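Local coordinates for T-lymphoma invasion and metastasis-inducing protein 1 (Homo sapiens, PDB 4K2P) that probably acts as a Rac-activating exchange factor whose PH, coiled-coil and extension region binds phosphoinositides and partners such as Par-3, at residues 18-23 with 228-233; 26-31 with 236-241; 41-46 with 113-118; 88-93 with 98-103. The protein carries 5 engineered substitutions. All blocks are in the same frame, centred on the assembly; numbering follows the deposited sequence. Where two conformers were deposited one is given.

Contact 1 (18-23 with 228-233); sequences NFLVHK and LGIFSV
Leu20 on strand 18-23 and Leu228 at the end of a helix hold their CA atoms 8.4 Å apart, too far for backbone bonding, and no hydrogen bond links the two segments. Four apolar side chains bridge the distance instead. The tip of Phe19, CZ, meets CG1 of Ile230 at 4.0 Å. The methylene lies at the ring edge, near the ring plane, so neither face of Phe19 is used here. The ring reaches it because CG stands anti to the backbone N (chi1 -174°), which swings the end of the side chain nearer to Ile230 than its first bond suggests. Next to this pair, Leu20 CD2 touches Leu228 CD2 at 4.0 Å, and these two side chains meet roughly perpendicular to each other. The same Leu20 methyl lies 4.4 Å from Ile230 CG2. Ile230 thus serves both neighbours, with CG1 for the ring and CG2 for the leucine.

The local backbone is irregular on both sides. Phe19 and Leu20 both face Ala98 in a classic beta bulge. Gly229, with positive phi, is the C-prime residue of a Schellman motif that ends helix 219-228. Ser232 then takes the N-cap position of helix 233-241, and its OG caps a backbone N. The contact therefore joins strand 10-23 of the PH sheet to the turn between helices 219-228 and 233-241 of the CC-Ex region. Leu20 also packs on Ala238 of helix 233-241 and on Val28 of strand 27-30, while Phe19 rests on Leu100 of strand 98-102.

Contact 2 (26-31 with 236-241); sequences KKVESA and FHALVA
A single water ties the two backbones together: it donates to Leu239 O at 2.8 Å and, over a longer 3.2 Å, to Lys26 O. Both of its protons are thereby used. No direct hydrogen bond crosses the contact, and the rest is apolar. Val28 points from its strand at the helix and works with all three of its side-chain carbons. CG2 sits 3.4 Å from Ala238 O and 4.0 Å from Leu239 CA, so this methyl presses on the helix backbone itself. CG1, anti to the backbone N (chi1 -180°), goes instead to Ala238 CB at 4.2 Å. Leu239 bends its end back toward the strand, and its CD2 lies 4.0 Å from Val28 CB. The small alanine lets the helix come close, with the CA atoms of Val28 and Leu239 6.2 Å apart.

Here the last modelled helix, in the CC-Ex region, docks on strand 27-30 of the PH sheet. Val28 also packs on Ala242, just past the helix, and on Leu228 of helix 219-228. Leu239 leans on Ala224 and Met225 of that same helix. From another side of helix 233-241, Phe236 packs on Met190 of helix 168-203.

Contact 3 (41-46 with 113-118); sequences VSLKGC and ITAIHS
Leu43 on strand 41-44 faces Ile116 on helix 113-118 with their CA atoms 7.5 Å apart, and no hydrogen bond passes between the two backbones. One methyl does the touching. Leu43 CD2 comes to 3.5 Å from Ala115 O and 3.9 Å from Ile116 CA, so it lies directly on the helix backbone at the link between these two residues. It also meets Ala115 CB at 4.0 Å and Ile116 CG1 at 4.2 Å, and so rests against both side chains. Two torsions put it there: CG stands anti to the backbone N (chi1 175°), and chi2 is 65°. Ala115 points at the strand and is small enough to admit the leucine close to the helix.

Across the same turn, Ser118 is bonded back to Thr114. Thr114 O takes two donors from Ser118, the backbone N at 3.0 Å and OG at 2.9 Å, from opposite faces of its carbonyl plane. The hydroxyl gives its proton to its own helix. Leu43 packs on Ala119 of the helix and on Leu48 of strand 47-51 as well. This is the C-terminal helix of the PH fold, which closes one end of the curled sheet. All three residues that meet are buried and apolar in their side chains, so the contact rests on shape and exclusion of water, and no polar bond fixes the helix to the strand at this point.

Contact 4 (88-93 with 98-103); sequences VFCLSN and AFLFQT
The rings of Phe89 and Phe101 are tilted only 19° from parallel but displaced until they scarcely overlap, their centroids 5.2 Å from each other. What sits over the Phe89 face is Phe101 CB, 3.6 Å from the ring centroid, a CH-pi contact offset toward the rim. Phe89 gets there because CG stands between the backbone N and the carbonyl carbon (chi1 56°), which leans the ring over the next strand. Without the ring, as with an alanine here, Phe101 CB would probably lose its aromatic cover and a gap would be left beside it in the core. Phe101 turns its ring edge to Leu91 CB, which touches CE2 at 3.8 Å. The Leu91 and Phe99 side chains run alongside each other in one direction. On the other face of the hairpin, Leu100 CD2 packs on Cys90 CB at 3.7 Å and on Val88 CG1 at 3.9 Å.

Paired backbone bonds hold the register, with Phe89 N to Phe101 O at 2.9 Å and Phe99 N to Leu91 O at 2.8 Å among them. The hairpin belongs to the PH sheet. Phe89 meets Trp112 and Leu109 of helix 106-128, Phe101 packs on Val16 of strand 10-23, and Ser92 OG bonds to His237 ND1 of helix 233-241.

Overall arrangement
Contacts 1 and 2 adjoin, their centres about 6 Å apart. Contact 4 touches both, with its centre about 11 Å from contact 1 and 14 Å from contact 2. It also touches contact 3, about 12 Å away, which lies farther off, 21 to 22 Å from contacts 1 and 2. All four reach the same antiparallel sheet. Contacts 3 and 4 are internal to the PH domain, with contact 4 nested inside contact 3 along the chain. Both lie inside contacts 1 and 2, whose segments alternate and join the start of the domain to the last modelled helices. Those helices fold back on the sheet, consistent with the PH, coiled-coil and extension parts forming one unit.

Contact 1 (18-23 with 228-233)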
loop_
_atom_site.group_PDB
_atom_site.type_symbol
_atom_site.label_atom_id
_atom_site.label_comp_id
_atom_site.label_asym_id
_atom_site.label_seq_id
_atom_site.Cartn_x
_atom_site.Cartn_y
_atom_site.Cartn_z
ATOM N N ASN A 18 5.927 -14.562 -0.064
ATOM C CA ASN A 18 6.566 -13.253 -0.248
ATOM C C ASN A 18 6.527 -12.840 -1.715
ATOM O O ASN A 18 6.734 -13.663 -2.596
ATOM C CB ASN A 18 8.001 -13.266 0.260
ATOM C CG ASN A 18 8.084 -13.510 1.751
ATOM O OD1 ASN A 18 7.157 -13.205 2.491
ATOM N ND2 ASN A 18 9.212 -14.030 2.200
ATOM N N PHE A 19 6.261 -11.564 -1.967
ATOM C CA PHE A 19 5.977 -11.087 -3.314
ATOM C C PHE A 19 6.979 -10.022 -3.791
ATOM O O PHE A 19 7.622 -10.190 -4.829
ATOM C CB PHE A 19 4.549 -10.546 -3.365
ATOM C CG PHE A 19 4.097 -10.159 -4.739
ATOM C CD1 PHE A 19 4.299 -11.010 -5.813
ATOM C CD2 PHE A 19 3.446 -8.958 -4.956
ATOM C CE1 PHE A 19 3.884 -10.659 -7.080
ATOM C CE2 PHE A 19 3.025 -8.605 -6.217
ATOM C CZ PHE A 19 3.244 -9.455 -7.282
ATOM N N LEU A 20 7.089 -8.928 -3.043
ATOM C CA LEU A 20 8.093 -7.893 -3.295
ATOM C C LEU A 20 8.904 -7.697 -2.019
ATOM O O LEU A 20 8.395 -7.916 -0.922
ATOM C CB LEU A 20 7.443 -6.581 -3.729
ATOM C CG LEU A 20 6.573 -6.679 -4.978
ATOM C CD1 LEU A 20 5.755 -5.427 -5.190
ATOM C CD2 LEU A 20 7.445 -6.962 -6.204
ATOM N N VAL A 21 10.161 -7.288 -2.173
ATOM C CA VAL A 21 11.091 -7.152 -1.059
ATOM C C VAL A 21 11.876 -5.849 -1.175
ATOM O O VAL A 21 12.425 -5.537 -2.238
ATOM C CB VAL A 21 12.095 -8.321 -0.996
ATOM C CG1 VAL A 21 13.086 -8.112 0.138
ATOM C CG2 VAL A 21 11.372 -9.634 -0.789
ATOM N N HIS A 22 11.933 -5.089 -0.083
ATOM C CA HIS A 22 12.677 -3.838 -0.073
ATOM C C HIS A 22 14.145 -4.119 0.238
ATOM O O HIS A 22 14.480 -4.922 1.104
ATOM C CB HIS A 22 12.066 -2.834 0.923
ATOM C CG HIS A 22 12.427 -3.071 2.358
ATOM N ND1 HIS A 22 12.289 -4.295 2.976
ATOM C CD2 HIS A 22 12.889 -2.222 3.309
ATOM C CE1 HIS A 22 12.667 -4.195 4.239
ATOM N NE2 HIS A 22 13.034 -2.947 4.466
ATOM N N LYS A 23 15.003 -3.453 -0.524
ATOM C CA LYS A 23 16.450 -3.602 -0.472
ATOM C C LYS A 23 17.078 -2.228 -0.273
ATOM O O LYS A 23 16.406 -1.208 -0.421
ATOM C CB LYS A 23 16.974 -4.249 -1.760
ATOM C CG LYS A 23 16.409 -5.623 -2.061
ATOM C CD LYS A 23 16.900 -6.639 -1.046
ATOM C CE LYS A 23 16.605 -8.058 -1.487
ATOM N NZ LYS A 23 17.549 -8.517 -2.542
ATOM N N LEU A 228 10.123 -5.082 -12.319
ATOM C CA LEU A 228 9.567 -5.999 -11.331
ATOM C C LEU A 228 8.709 -7.104 -11.944
ATOM O O LEU A 228 8.505 -8.145 -11.322
ATOM C CB LEU A 228 8.716 -5.232 -10.320
ATOM C CG LEU A 228 9.428 -4.338 -9.319
ATOM C CD1 LEU A 228 8.393 -3.571 -8.530
ATOM C CD2 LEU A 228 10.312 -5.166 -8.410
ATOM N N GLY A 229 8.203 -6.879 -13.152
ATOM C CA GLY A 229 7.346 -7.858 -13.791
ATOM C C GLY A 229 5.899 -7.765 -13.343
ATOM O O GLY A 229 5.142 -8.722 -13.491
ATOM N N ILE A 230 5.514 -6.631 -12.764
ATOM C CA ILE A 230 4.150 -6.464 -12.274
ATOM C C ILE A 230 3.728 -4.988 -12.289
ATOM O O ILE A 230 4.422 -4.133 -11.765
ATOM C CB ILE A 230 4.006 -7.062 -10.835
ATOM C CG1 ILE A 230 2.612 -6.817 -10.254
ATOM C CG2 ILE A 230 5.095 -6.535 -9.905
ATOM C CD1 ILE A 230 1.507 -7.491 -11.027
ATOM N N PHE A 231 2.595 -4.716 -12.934
ATOM C CA PHE A 231 1.954 -3.406 -12.939
ATOM C C PHE A 231 0.651 -3.520 -12.183
ATOM O O PHE A 231 -0.336 -4.028 -12.707
ATOM C CB PHE A 231 1.666 -2.913 -14.361
ATOM C CG PHE A 231 2.889 -2.655 -15.183
ATOM C CD1 PHE A 231 3.581 -3.700 -15.770
ATOM C CD2 PHE A 231 3.338 -1.360 -15.383
ATOM C CE1 PHE A 231 4.707 -3.457 -16.541
ATOM C CE2 PHE A 231 4.461 -1.111 -16.152
ATOM C CZ PHE A 231 5.150 -2.157 -16.726
ATOM N N SER A 232 0.648 -3.024 -10.956
ATOM C CA SER A 232 -0.519 -3.114 -10.101
ATOM C C SER A 232 -0.430 -2.048 -9.026
ATOM O O SER A 232 0.614 -1.434 -8.832
ATOM C CB SER A 232 -0.604 -4.491 -9.457
ATOM O OG SER A 232 0.444 -4.623 -8.507
ATOM N N VAL A 233 -1.535 -1.821 -8.334
ATOM C CA VAL A 233 -1.544 -0.923 -7.194
ATOM C C VAL A 233 -0.496 -1.365 -6.185
ATOM O O VAL A 233 0.152 -0.534 -5.577
ATOM C CB VAL A 233 -2.933 -0.874 -6.535
ATOM C CG1 VAL A 233 -2.893 -0.087 -5.224
ATOM C CG2 VAL A 233 -3.927 -0.238 -7.493
#

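Contact 2 (26-31 with 236-241)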
loop_
_atom_site.group_PDB
_atom_site.type_symbol
_atom_site.label_atom_id
_atom_site.label_comp_id
_atom_site.label_asym_id
_atom_site.label_seq_id
_atom_site.Cartn_x
_atom_site.Cartn_y
_atom_site.Cartn_z
ATOM N N LYS A 26 16.811 2.246 -1.481
ATOM C CA LYS A 26 15.435 2.556 -1.877
ATOM C C LYS A 26 14.938 1.694 -3.037
ATOM O O LYS A 26 14.069 2.125 -3.795
ATOM C CB LYS A 26 15.304 4.040 -2.246
ATOM C CG LYS A 26 15.840 5.003 -1.197
ATOM C CD LYS A 26 15.792 6.442 -1.696
ATOM C CE LYS A 26 16.379 7.419 -0.676
ATOM N NZ LYS A 26 15.557 7.514 0.566
ATOM N N LYS A 27 15.460 0.473 -3.154
ATOM C CA LYS A 27 15.094 -0.417 -4.255
ATOM C C LYS A 27 14.028 -1.422 -3.858
ATOM O O LYS A 27 13.968 -1.838 -2.722
ATOM C CB LYS A 27 16.313 -1.198 -4.751
ATOM C CG LYS A 27 17.412 -0.379 -5.396
ATOM C CD LYS A 27 18.368 -1.282 -6.179
ATOM C CE LYS A 27 19.027 -2.369 -5.315
ATOM N NZ LYS A 27 20.078 -1.836 -4.399
ATOM N N VAL A 28 13.129 -1.730 -4.780
ATOM C CA VAL A 28 12.218 -2.851 -4.624
ATOM C C VAL A 28 12.657 -3.938 -5.599
ATOM O O VAL A 28 13.051 -3.627 -6.721
ATOM C CB VAL A 28 10.759 -2.460 -4.890
ATOM C CG1 VAL A 28 9.858 -3.662 -4.709
ATOM C CG2 VAL A 28 10.333 -1.343 -3.947
ATOM N N GLU A 29 12.608 -5.194 -5.171
ATOM C CA GLU A 29 12.899 -6.330 -6.047
ATOM C C GLU A 29 11.826 -7.394 -5.882
ATOM O O GLU A 29 11.173 -7.473 -4.845
ATOM C CB GLU A 29 14.267 -6.931 -5.747
ATOM C CG GLU A 29 15.432 -6.052 -6.174
ATOM C CD GLU A 29 16.765 -6.688 -5.860
ATOM O OE1 GLU A 29 16.767 -7.832 -5.356
ATOM O OE2 GLU A 29 17.808 -6.045 -6.105
ATOM N N SER A 30 11.643 -8.217 -6.904
ATOM C CA SER A 30 10.751 -9.356 -6.789
ATOM C C SER A 30 11.344 -10.407 -5.869
ATOM O O SER A 30 12.559 -10.581 -5.817
ATOM C CB SER A 30 10.470 -9.967 -8.160
ATOM O OG SER A 30 9.479 -9.223 -8.837
ATOM N N ALA A 31 10.478 -11.104 -5.144
ATOM C CA ALA A 31 10.902 -12.196 -4.285
ATOM C C ALA A 31 11.285 -13.373 -5.168
ATOM O O ALA A 31 10.845 -13.459 -6.312
ATOM C CB ALA A 31 9.805 -12.588 -3.319
ATOM N N PHE A 236 3.083 -0.442 -7.380
ATOM C CA PHE A 236 3.127 1.015 -7.399
ATOM C C PHE A 236 3.365 1.491 -5.973
ATOM O O PHE A 236 4.259 2.289 -5.712
ATOM C CB PHE A 236 1.811 1.560 -7.967
ATOM C CG PHE A 236 1.790 3.047 -8.210
ATOM C CD1 PHE A 236 2.923 3.833 -8.055
ATOM C CD2 PHE A 236 0.615 3.656 -8.608
ATOM C CE1 PHE A 236 2.876 5.200 -8.289
ATOM C CE2 PHE A 236 0.567 5.021 -8.849
ATOM C CZ PHE A 236 1.698 5.792 -8.683
ATOM N N HIS A 237 2.578 0.949 -5.048
ATOM C CA HIS A 237 2.687 1.306 -3.644
ATOM C C HIS A 237 4.052 0.933 -3.111
ATOM O O HIS A 237 4.656 1.712 -2.400
ATOM C CB HIS A 237 1.614 0.635 -2.792
ATOM C CG HIS A 237 1.663 1.054 -1.357
ATOM N ND1 HIS A 237 1.325 0.221 -0.313
ATOM C CD2 HIS A 237 2.036 2.226 -0.792
ATOM C CE1 HIS A 237 1.479 0.861 0.830
ATOM N NE2 HIS A 237 1.913 2.079 0.567
ATOM N N ALA A 238 4.536 -0.263 -3.443
ATOM C CA ALA A 238 5.823 -0.718 -2.925
ATOM C C ALA A 238 6.946 0.230 -3.357
ATOM O O ALA A 238 7.835 0.551 -2.572
ATOM C CB ALA A 238 6.122 -2.139 -3.385
ATOM N N LEU A 239 6.894 0.669 -4.608
ATOM C CA LEU A 239 7.916 1.548 -5.158
ATOM C C LEU A 239 7.885 2.911 -4.472
ATOM O O LEU A 239 8.921 3.466 -4.120
ATOM C CB LEU A 239 7.719 1.685 -6.668
ATOM C CG LEU A 239 8.059 0.423 -7.456
ATOM C CD1 LEU A 239 7.450 0.468 -8.844
ATOM C CD2 LEU A 239 9.567 0.246 -7.541
ATOM N N VAL A 240 6.687 3.432 -4.247
ATOM C CA VAL A 240 6.534 4.721 -3.606
ATOM C C VAL A 240 6.976 4.667 -2.150
ATOM O O VAL A 240 7.666 5.561 -1.677
ATOM C CB VAL A 240 5.077 5.220 -3.688
ATOM C CG1 VAL A 240 4.860 6.444 -2.772
ATOM C CG2 VAL A 240 4.731 5.572 -5.118
ATOM N N ALA A 241 6.576 3.614 -1.444
ATOM C CA ALA A 241 6.869 3.485 -0.022
ATOM C C ALA A 241 8.361 3.311 0.195
ATOM O O ALA A 241 8.906 3.757 1.204
ATOM C CB ALA A 241 6.098 2.317 0.586
HETATM O O HOH W 1 11.315 2.667 -5.389
#

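Contact 3 (41-46 with 113-118)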
loop_
_atom_site.group_PDB
_atom_site.type_symbol
_atom_site.label_atom_id
_atom_site.label_comp_id
_atom_site.label_asym_id
_atom_site.label_seq_id
_atom_site.Cartn_x
_atom_site.Cartn_y
_atom_site.Cartn_z
ATOM N N VAL A 41 -2.621 -17.090 10.629
ATOM C CA VAL A 41 -2.279 -15.675 10.612
ATOM C C VAL A 41 -3.226 -14.934 11.528
ATOM O O VAL A 41 -4.430 -15.069 11.407
ATOM C CB VAL A 41 -2.346 -15.101 9.185
ATOM C CG1 VAL A 41 -2.026 -13.598 9.180
ATOM C CG2 VAL A 41 -1.384 -15.854 8.290
ATOM N N SER A 42 -2.666 -14.129 12.426
ATOM C CA SER A 42 -3.431 -13.440 13.445
ATOM C C SER A 42 -3.078 -11.956 13.482
ATOM O O SER A 42 -1.938 -11.579 13.706
ATOM C CB SER A 42 -3.172 -14.077 14.808
ATOM O OG SER A 42 -3.938 -13.457 15.816
ATOM N N LEU A 43 -4.087 -11.125 13.276
ATOM C CA LEU A 43 -3.946 -9.681 13.304
ATOM C C LEU A 43 -4.211 -9.160 14.703
ATOM O O LEU A 43 -5.348 -9.167 15.161
ATOM C CB LEU A 43 -4.929 -9.054 12.313
ATOM C CG LEU A 43 -5.015 -7.532 12.263
ATOM C CD1 LEU A 43 -3.701 -6.940 11.786
ATOM C CD2 LEU A 43 -6.168 -7.102 11.365
ATOM N N LYS A 44 -3.166 -8.696 15.376
ATOM C CA LYS A 44 -3.311 -8.055 16.679
ATOM C C LYS A 44 -2.647 -6.693 16.605
ATOM O O LYS A 44 -1.484 -6.581 16.223
ATOM C CB LYS A 44 -2.691 -8.906 17.791
ATOM N N GLY A 45 -3.391 -5.661 16.980
ATOM C CA GLY A 45 -2.938 -4.304 16.773
ATOM C C GLY A 45 -2.685 -4.122 15.292
ATOM O O GLY A 45 -3.533 -4.458 14.469
ATOM N N CYS A 46 -1.496 -3.642 14.955
ATOM C CA CYS A 46 -1.142 -3.390 13.573
ATOM C C CYS A 46 -0.020 -4.327 13.142
ATOM O O CYS A 46 0.883 -3.950 12.395
ATOM C CB CYS A 46 -0.758 -1.922 13.397
ATOM S SG CYS A 46 -1.795 -1.090 12.186
ATOM N N ILE A 113 -9.544 -7.960 4.110
ATOM C CA ILE A 113 -9.234 -6.614 3.648
ATOM C C ILE A 113 -9.822 -5.606 4.628
ATOM O O ILE A 113 -9.171 -4.636 5.002
ATOM C CB ILE A 113 -9.767 -6.359 2.220
ATOM C CG1 ILE A 113 -8.939 -7.166 1.215
ATOM C CG2 ILE A 113 -9.687 -4.870 1.872
ATOM C CD1 ILE A 113 -9.370 -7.029 -0.218
ATOM N N THR A 114 -11.040 -5.873 5.077
ATOM C CA THR A 114 -11.739 -4.985 5.988
ATOM C C THR A 114 -11.016 -4.911 7.323
ATOM O O THR A 114 -10.834 -3.828 7.863
ATOM C CB THR A 114 -13.183 -5.445 6.195
ATOM O OG1 THR A 114 -13.913 -5.226 4.987
ATOM C CG2 THR A 114 -13.868 -4.674 7.317
ATOM N N ALA A 115 -10.569 -6.054 7.832
ATOM C CA ALA A 115 -9.941 -6.107 9.149
ATOM C C ALA A 115 -8.589 -5.395 9.144
ATOM O O ALA A 115 -8.261 -4.667 10.080
ATOM C CB ALA A 115 -9.774 -7.544 9.603
ATOM N N ILE A 116 -7.805 -5.592 8.089
ATOM C CA ILE A 116 -6.466 -5.015 8.055
ATOM C C ILE A 116 -6.554 -3.502 7.877
ATOM O O ILE A 116 -5.830 -2.761 8.534
ATOM C CB ILE A 116 -5.605 -5.632 6.953
ATOM C CG1 ILE A 116 -5.338 -7.104 7.274
ATOM C CG2 ILE A 116 -4.268 -4.899 6.837
ATOM C CD1 ILE A 116 -4.828 -7.917 6.105
ATOM N N HIS A 117 -7.460 -3.050 7.016
ATOM C CA HIS A 117 -7.635 -1.626 6.761
ATOM C C HIS A 117 -8.195 -0.929 7.991
ATOM O O HIS A 117 -7.861 0.217 8.265
ATOM C CB HIS A 117 -8.561 -1.401 5.563
ATOM C CG HIS A 117 -7.881 -1.582 4.248
ATOM N ND1 HIS A 117 -8.560 -1.640 3.053
ATOM C CD2 HIS A 117 -6.572 -1.724 3.946
ATOM C CE1 HIS A 117 -7.699 -1.815 2.070
ATOM N NE2 HIS A 117 -6.484 -1.858 2.585
ATOM N N SER A 118 -9.035 -1.635 8.740
ATOM C CA SER A 118 -9.599 -1.093 9.971
ATOM C C SER A 118 -8.503 -0.875 10.991
ATOM O O SER A 118 -8.497 0.119 11.702
ATOM C CB SER A 118 -10.668 -2.022 10.541
ATOM O OG SER A 118 -11.860 -1.936 9.785
#

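Contact 4 (88-93 with 98-103)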
loop_
_atom_site.group_PDB
_atom_site.type_symbol
_atom_site.label_atom_id
_atom_site.label_comp_id
_atom_site.label_asym_id
_atom_site.label_seq_id
_atom_site.Cartn_x
_atom_site.Cartn_y
_atom_site.Cartn_z
ATOM N N VAL A 88 -6.980 -14.671 -3.907
ATOM C CA VAL A 88 -5.698 -14.098 -3.539
ATOM C C VAL A 88 -5.871 -12.612 -3.230
ATOM O O VAL A 88 -6.619 -11.923 -3.914
ATOM C CB VAL A 88 -4.652 -14.285 -4.666
ATOM C CG1 VAL A 88 -3.327 -13.629 -4.305
ATOM C CG2 VAL A 88 -4.449 -15.758 -4.947
ATOM N N PHE A 89 -5.244 -12.139 -2.160
ATOM C CA PHE A 89 -5.085 -10.703 -1.937
ATOM C C PHE A 89 -3.633 -10.396 -1.619
ATOM O O PHE A 89 -2.877 -11.287 -1.268
ATOM C CB PHE A 89 -6.016 -10.187 -0.834
ATOM C CG PHE A 89 -5.882 -10.890 0.497
ATOM C CD1 PHE A 89 -6.554 -12.073 0.747
ATOM C CD2 PHE A 89 -5.139 -10.324 1.522
ATOM C CE1 PHE A 89 -6.451 -12.699 1.982
ATOM C CE2 PHE A 89 -5.039 -10.937 2.747
ATOM C CZ PHE A 89 -5.697 -12.126 2.982
ATOM N N CYS A 90 -3.248 -9.130 -1.769
ATOM C CA CYS A 90 -1.860 -8.706 -1.669
ATOM C C CYS A 90 -1.761 -7.541 -0.696
ATOM O O CYS A 90 -2.474 -6.548 -0.841
ATOM C CB CYS A 90 -1.313 -8.301 -3.042
ATOM S SG CYS A 90 0.401 -7.709 -3.032
ATOM N N LEU A 91 -0.918 -7.683 0.322
ATOM C CA LEU A 91 -0.618 -6.584 1.231
ATOM C C LEU A 91 0.708 -5.968 0.849
ATOM O O LEU A 91 1.691 -6.672 0.688
ATOM C CB LEU A 91 -0.577 -7.069 2.689
ATOM C CG LEU A 91 -0.390 -5.977 3.757
ATOM C CD1 LEU A 91 -1.109 -6.332 5.039
ATOM C CD2 LEU A 91 1.077 -5.725 4.061
ATOM N N SER A 92 0.736 -4.652 0.680
ATOM C CA SER A 92 1.987 -3.925 0.535
ATOM C C SER A 92 2.119 -2.995 1.734
ATOM O O SER A 92 1.200 -2.253 2.044
ATOM C CB SER A 92 2.034 -3.147 -0.784
ATOM O OG SER A 92 0.810 -2.473 -1.035
ATOM N N ASN A 93 3.265 -3.041 2.406
ATOM C CA ASN A 93 3.430 -2.330 3.662
ATOM C C ASN A 93 4.048 -0.955 3.451
ATOM O O ASN A 93 4.159 -0.487 2.327
ATOM C CB ASN A 93 4.273 -3.169 4.631
ATOM C CG ASN A 93 5.726 -3.270 4.218
ATOM O OD1 ASN A 93 6.112 -2.812 3.151
ATOM N ND2 ASN A 93 6.540 -3.872 5.074
ATOM N N ALA A 98 5.868 -6.517 -0.078
ATOM C CA ALA A 98 4.505 -6.955 -0.322
ATOM C C ALA A 98 4.415 -8.478 -0.215
ATOM O O ALA A 98 5.399 -9.183 -0.431
ATOM C CB ALA A 98 4.012 -6.478 -1.677
ATOM N N PHE A 99 3.223 -8.960 0.109
ATOM C CA PHE A 99 2.985 -10.355 0.452
ATOM C C PHE A 99 1.687 -10.789 -0.191
ATOM O O PHE A 99 0.736 -10.026 -0.230
ATOM C CB PHE A 99 2.898 -10.541 1.976
ATOM C CG PHE A 99 4.032 -9.914 2.728
ATOM C CD1 PHE A 99 3.979 -8.575 3.090
ATOM C CD2 PHE A 99 5.148 -10.657 3.083
ATOM C CE1 PHE A 99 5.029 -7.983 3.784
ATOM C CE2 PHE A 99 6.199 -10.067 3.777
ATOM C CZ PHE A 99 6.136 -8.726 4.121
ATOM N N LEU A 100 1.663 -11.998 -0.733
ATOM C CA LEU A 100 0.428 -12.595 -1.216
ATOM C C LEU A 100 -0.183 -13.544 -0.184
ATOM O O LEU A 100 0.524 -14.263 0.507
ATOM C CB LEU A 100 0.681 -13.346 -2.521
ATOM C CG LEU A 100 1.134 -12.486 -3.706
ATOM C CD1 LEU A 100 1.573 -13.382 -4.832
ATOM C CD2 LEU A 100 0.022 -11.555 -4.172
ATOM N N PHE A 101 -1.507 -13.552 -0.144
ATOM C CA PHE A 101 -2.286 -14.393 0.747
ATOM C C PHE A 101 -3.413 -15.044 -0.050
ATOM O O PHE A 101 -4.012 -14.388 -0.898
ATOM C CB PHE A 101 -2.889 -13.582 1.892
ATOM C CG PHE A 101 -1.891 -12.849 2.729
ATOM C CD1 PHE A 101 -1.310 -13.450 3.839
ATOM C CD2 PHE A 101 -1.567 -11.539 2.439
ATOM C CE1 PHE A 101 -0.406 -12.758 4.626
ATOM C CE2 PHE A 101 -0.666 -10.843 3.224
ATOM C CZ PHE A 101 -0.085 -11.452 4.319
ATOM N N GLN A 102 -3.698 -16.318 0.214
ATOM C CA GLN A 102 -4.852 -16.988 -0.379
ATOM C C GLN A 102 -5.790 -17.480 0.722
ATOM O O GLN A 102 -5.366 -18.168 1.660
ATOM C CB GLN A 102 -4.430 -18.166 -1.261
ATOM C CG GLN A 102 -5.607 -18.825 -2.021
ATOM C CD GLN A 102 -5.253 -20.171 -2.636
ATOM O OE1 GLN A 102 -4.360 -20.871 -2.160
ATOM N NE2 GLN A 102 -5.962 -20.541 -3.698
ATOM N N THR A 103 -7.062 -17.113 0.593
ATOM C CA THR A 103 -8.112 -17.567 1.489
ATOM C C THR A 103 -9.120 -18.445 0.701
ATOM O O THR A 103 -8.802 -18.935 -0.388
ATOM C CB THR A 103 -8.791 -16.352 2.165
ATOM O OG1 THR A 103 -9.713 -16.788 3.171
ATOM C CG2 THR A 103 -9.498 -15.481 1.141
#